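Local coordinates for protein triacylglycerol lipase (Yarrowia lipolytica, PDB 3O0D) that probably hydrolyses the ester bonds of triacylglycerols as an extracellular lipase of the alpha/beta-hydrolase fold, at residues Pro253-Pro258 with His289-Val294. Numbering follows the deposited sequence.
Sequences PLIHPP and HLQYFV
With CG turned away from its carbonyl carbon (chi1 -59°), His256 lays the face of its imidazole over Phe293 O, while Ile255, whose chi1 of 57° sets CG1 between backbone N and carbonyl carbon, turns CG2 to the backbone of Gln291 and Val294. In this alpha/beta-hydrolase the contact joins the loop after strand 247-250 to the chain leaving helix 285-290, which carries His289, the probable histidine of a Ser162-His289-Asp230 triad. One direct hydrogen bond links the two: His256 N donates to Phe293 O at 2.8 Å with an N-H...O angle of 157°. The same oxygen lies 3.2 Å from Ile255 CB and 3.2 Å from His256 ND1; the latter pair is not hydrogen-bonded, because the oxygen lies above the imidazole plane and the angle is poor. A branched aliphatic residue suits position 255, since CG2 can pack 3.6 Å from Val294 C and also approach Gln291 CB. Pro257, rigid and apolar, sets CG and CD beside the Phe293 ring, the two side chains crossing at about a right angle; Tyr15 of helix 12-27 meets that ring edge-to-face, and Phe18 and Ala22 of the same helix pack on it. The extended side chain of Gln291 carries an amide that can accept at one atom and donate at the other: OE1 is hydrogen-bonded to His227 NE2, and NE2 donates to a water that also accepts from Ile255 N. A second water, between the backbones, donates to Leu254 O and, weakly, to Gln291 O, and accepts from Phe293 N at 3.1 Å.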
ATOM      1  N   PRO A 253      10.604  17.523  -0.175  1.00 11.24           N
ATOM      2  CA  PRO A 253       9.292  18.113   0.032  1.00 12.52           C
ATOM      3  C   PRO A 253       8.371  18.004  -1.125  1.00 14.94           C
ATOM      4  O   PRO A 253       7.155  18.072  -0.861  1.00 18.69           O
ATOM      5  CB  PRO A 253       9.594  19.608   0.302  1.00 13.34           C
ATOM      6  CG  PRO A 253      11.036  19.750   0.313  1.00 15.20           C
ATOM      7  CD  PRO A 253      11.716  18.486  -0.216  1.00 13.28           C
ATOM      8  N   LEU A 254       8.854  17.676  -2.351  1.00 11.36           N
ATOM      9  CA  LEU A 254       8.004  17.691  -3.497  1.00 12.08           C
ATOM     10  C   LEU A 254       7.907  16.311  -4.170  1.00 13.83           C
ATOM     11  O   LEU A 254       8.676  15.405  -3.843  1.00 13.36           O
ATOM     12  CB  LEU A 254       8.600  18.660  -4.521  1.00 13.04           C
ATOM     13  CG  LEU A 254       8.637  20.116  -3.956  1.00 18.63           C
ATOM     14  CD1 LEU A 254       9.286  21.035  -4.927  1.00 19.35           C
ATOM     15  CD2 LEU A 254       7.261  20.644  -3.590  1.00 17.78           C
ATOM     16  N   ILE A 255       7.083  16.254  -5.213  1.00 11.74           N
ATOM     17  CA  ILE A 255       7.140  15.122  -6.163  1.00 11.31           C
ATOM     18  C   ILE A 255       8.506  15.137  -6.872  1.00 10.82           C
ATOM     19  O   ILE A 255       9.324  16.074  -6.722  1.00 11.63           O
ATOM     20  CB  ILE A 255       5.986  15.175  -7.168  1.00 11.20           C
ATOM     21  CG1 ILE A 255       5.969  16.521  -7.956  1.00 16.25           C
ATOM     22  CG2 ILE A 255       4.638  14.987  -6.384  1.00 13.11           C
ATOM     23  CD1 ILE A 255       4.979  16.634  -9.190  1.00 17.55           C
ATOM     24  N   HIS A 256       8.725  14.096  -7.653  1.00 10.92           N
ATOM     25  CA  HIS A 256       9.948  13.954  -8.391  1.00 11.34           C
ATOM     26  C   HIS A 256      11.221  14.173  -7.606  1.00  9.91           C
ATOM     27  O   HIS A 256      12.067  14.999  -7.999  1.00 11.29           O
ATOM     28  CB  HIS A 256       9.870  14.839  -9.695  1.00 13.03           C
ATOM     29  CG  HIS A 256       8.726  14.453 -10.586  1.00 17.58           C
ATOM     30  ND1 HIS A 256       8.532  13.156 -11.046  1.00 21.25           N
ATOM     31  CD2 HIS A 256       7.666  15.177 -11.026  1.00 21.69           C
ATOM     32  CE1 HIS A 256       7.396  13.115 -11.735  1.00 24.20           C
ATOM     33  NE2 HIS A 256       6.859  14.328 -11.733  1.00 22.79           N
ATOM     34  N   PRO A 257      11.414  13.442  -6.489  1.00  8.67           N
ATOM     35  CA  PRO A 257      12.548  13.672  -5.653  1.00  7.26           C
ATOM     36  C   PRO A 257      13.842  13.285  -6.421  1.00  9.00           C
ATOM     37  O   PRO A 257      13.846  12.383  -7.335  1.00  8.59           O
ATOM     38  CB  PRO A 257      12.340  12.686  -4.503  1.00  8.09           C
ATOM     39  CG  PRO A 257      11.441  11.581  -5.066  1.00 10.00           C
ATOM     40  CD  PRO A 257      10.552  12.305  -6.044  1.00  7.27           C
ATOM     41  N   PRO A 258      14.936  13.913  -6.018  1.00  9.01           N
ATOM     42  CA  PRO A 258      16.240  13.444  -6.477  1.00 10.96           C
ATOM     43  C   PRO A 258      16.505  11.984  -5.984  1.00  9.93           C
ATOM     44  O   PRO A 258      16.032  11.511  -4.957  1.00  9.07           O
ATOM     45  CB  PRO A 258      17.255  14.379  -5.842  1.00 14.02           C
ATOM     46  CG  PRO A 258      16.497  15.340  -5.110  1.00 14.16           C
ATOM     47  CD  PRO A 258      15.046  14.978  -4.998  1.00  8.98           C
ATOM     48  N   HIS A 289       0.495  14.376   1.923  1.00  9.73           N
ATOM     49  CA  HIS A 289       0.070  12.989   1.654  1.00  9.74           C
ATOM     50  C   HIS A 289      -0.087  12.669   0.186  1.00 11.18           C
ATOM     51  O   HIS A 289      -0.081  11.472  -0.197  1.00 12.17           O
ATOM     52  CB  HIS A 289      -1.295  12.795   2.354  1.00 11.51           C
ATOM     53  CG  HIS A 289      -1.871  11.386   2.271  1.00 10.17           C
ATOM     54  ND1 HIS A 289      -1.148  10.260   2.634  1.00 10.52           N
ATOM     55  CD2 HIS A 289      -3.141  10.962   2.010  1.00 11.97           C
ATOM     56  CE1 HIS A 289      -1.964   9.202   2.630  1.00  9.82           C
ATOM     57  NE2 HIS A 289      -3.163   9.601   2.211  1.00 10.61           N
ATOM     58  N   LEU A 290      -0.103  13.674  -0.706  1.00  9.78           N
ATOM     59  CA  LEU A 290      -0.212  13.421  -2.190  1.00 11.09           C
ATOM     60  C   LEU A 290       1.156  13.216  -2.874  1.00 11.40           C
ATOM     61  O   LEU A 290       1.160  12.769  -3.996  1.00 12.52           O
ATOM     62  CB  LEU A 290      -0.910  14.560  -2.942  1.00 11.56           C
ATOM     63  CG  LEU A 290      -2.262  14.942  -2.306  1.00 12.49           C
ATOM     64  CD1 LEU A 290      -2.984  15.921  -3.280  1.00 11.31           C
ATOM     65  CD2 LEU A 290      -3.086  13.655  -1.982  1.00 13.61           C
ATOM     66  N   GLN A 291       2.238  13.665  -2.259  1.00 11.05           N
ATOM     67  CA  GLN A 291       3.541  13.801  -2.896  1.00 11.13           C
ATOM     68  C   GLN A 291       4.422  12.558  -2.838  1.00  9.18           C
ATOM     69  O   GLN A 291       5.264  12.483  -2.032  1.00  9.77           O
ATOM     70  CB  GLN A 291       4.304  15.040  -2.350  1.00 11.82           C
ATOM     71  CG  GLN A 291       3.556  16.321  -2.562  1.00 12.93           C
ATOM     72  CD  GLN A 291       4.099  17.486  -1.755  1.00 17.42           C
ATOM     73  OE1 GLN A 291       4.266  17.399  -0.593  1.00 15.09           O
ATOM     74  NE2 GLN A 291       4.284  18.596  -2.411  1.00 18.81           N
ATOM     75  N   TYR A 292       4.144  11.623  -3.745  1.00  9.39           N
ATOM     76  CA  TYR A 292       4.783  10.323  -3.806  1.00  9.89           C
ATOM     77  C   TYR A 292       5.315  10.052  -5.234  1.00  8.98           C
ATOM     78  O   TYR A 292       4.754   9.317  -5.922  1.00  9.17           O
ATOM     79  CB  TYR A 292       3.806   9.210  -3.369  1.00  8.93           C
ATOM     80  CG  TYR A 292       3.677   9.104  -1.863  1.00 11.74           C
ATOM     81  CD1 TYR A 292       2.730   9.835  -1.166  1.00  9.99           C
ATOM     82  CD2 TYR A 292       4.510   8.327  -1.149  1.00 10.75           C
ATOM     83  CE1 TYR A 292       2.636   9.776   0.174  1.00  7.90           C
ATOM     84  CE2 TYR A 292       4.431   8.250   0.190  1.00  8.97           C
ATOM     85  CZ  TYR A 292       3.508   8.992   0.893  1.00  6.99           C
ATOM     86  OH  TYR A 292       3.512   8.900   2.261  1.00 11.35           O
ATOM     87  N   PHE A 293       6.438  10.680  -5.573  1.00  9.28           N
ATOM     88  CA  PHE A 293       7.031  10.645  -6.931  1.00  7.96           C
ATOM     89  C   PHE A 293       6.201  11.447  -7.940  1.00  9.65           C
ATOM     90  O   PHE A 293       6.679  12.368  -8.547  1.00 11.07           O
ATOM     91  CB  PHE A 293       7.290   9.212  -7.455  1.00  8.86           C
ATOM     92  CG  PHE A 293       8.284   8.428  -6.644  1.00  7.57           C
ATOM     93  CD1 PHE A 293       7.864   7.551  -5.706  1.00  9.29           C
ATOM     94  CD2 PHE A 293       9.622   8.513  -6.866  1.00  9.05           C
ATOM     95  CE1 PHE A 293       8.687   6.893  -4.960  1.00  9.29           C
ATOM     96  CE2 PHE A 293      10.459   7.801  -6.088  1.00 10.83           C
ATOM     97  CZ  PHE A 293       9.963   6.981  -5.139  1.00 10.05           C
ATOM     98  N   VAL A 294       4.943  11.044  -8.065  1.00 10.16           N
ATOM     99  CA  VAL A 294       3.929  11.778  -8.785  1.00 10.28           C
ATOM    100  C   VAL A 294       2.844  12.244  -7.783  1.00  9.47           C
ATOM    101  O   VAL A 294       2.838  11.786  -6.712  1.00  9.01           O
ATOM    102  CB  VAL A 294       3.250  10.940  -9.862  1.00  9.84           C
ATOM    103  CG1 VAL A 294       4.230  10.427 -10.835  1.00 13.83           C
ATOM    104  CG2 VAL A 294       2.587   9.789  -9.244  1.00 12.07           C
TER
HETATM  105  O   HOH W   1       7.595  12.743  -3.644  1.00  9.82           O
HETATM  106  O   HOH W   2       4.830  18.615  -5.356  1.00 16.50           O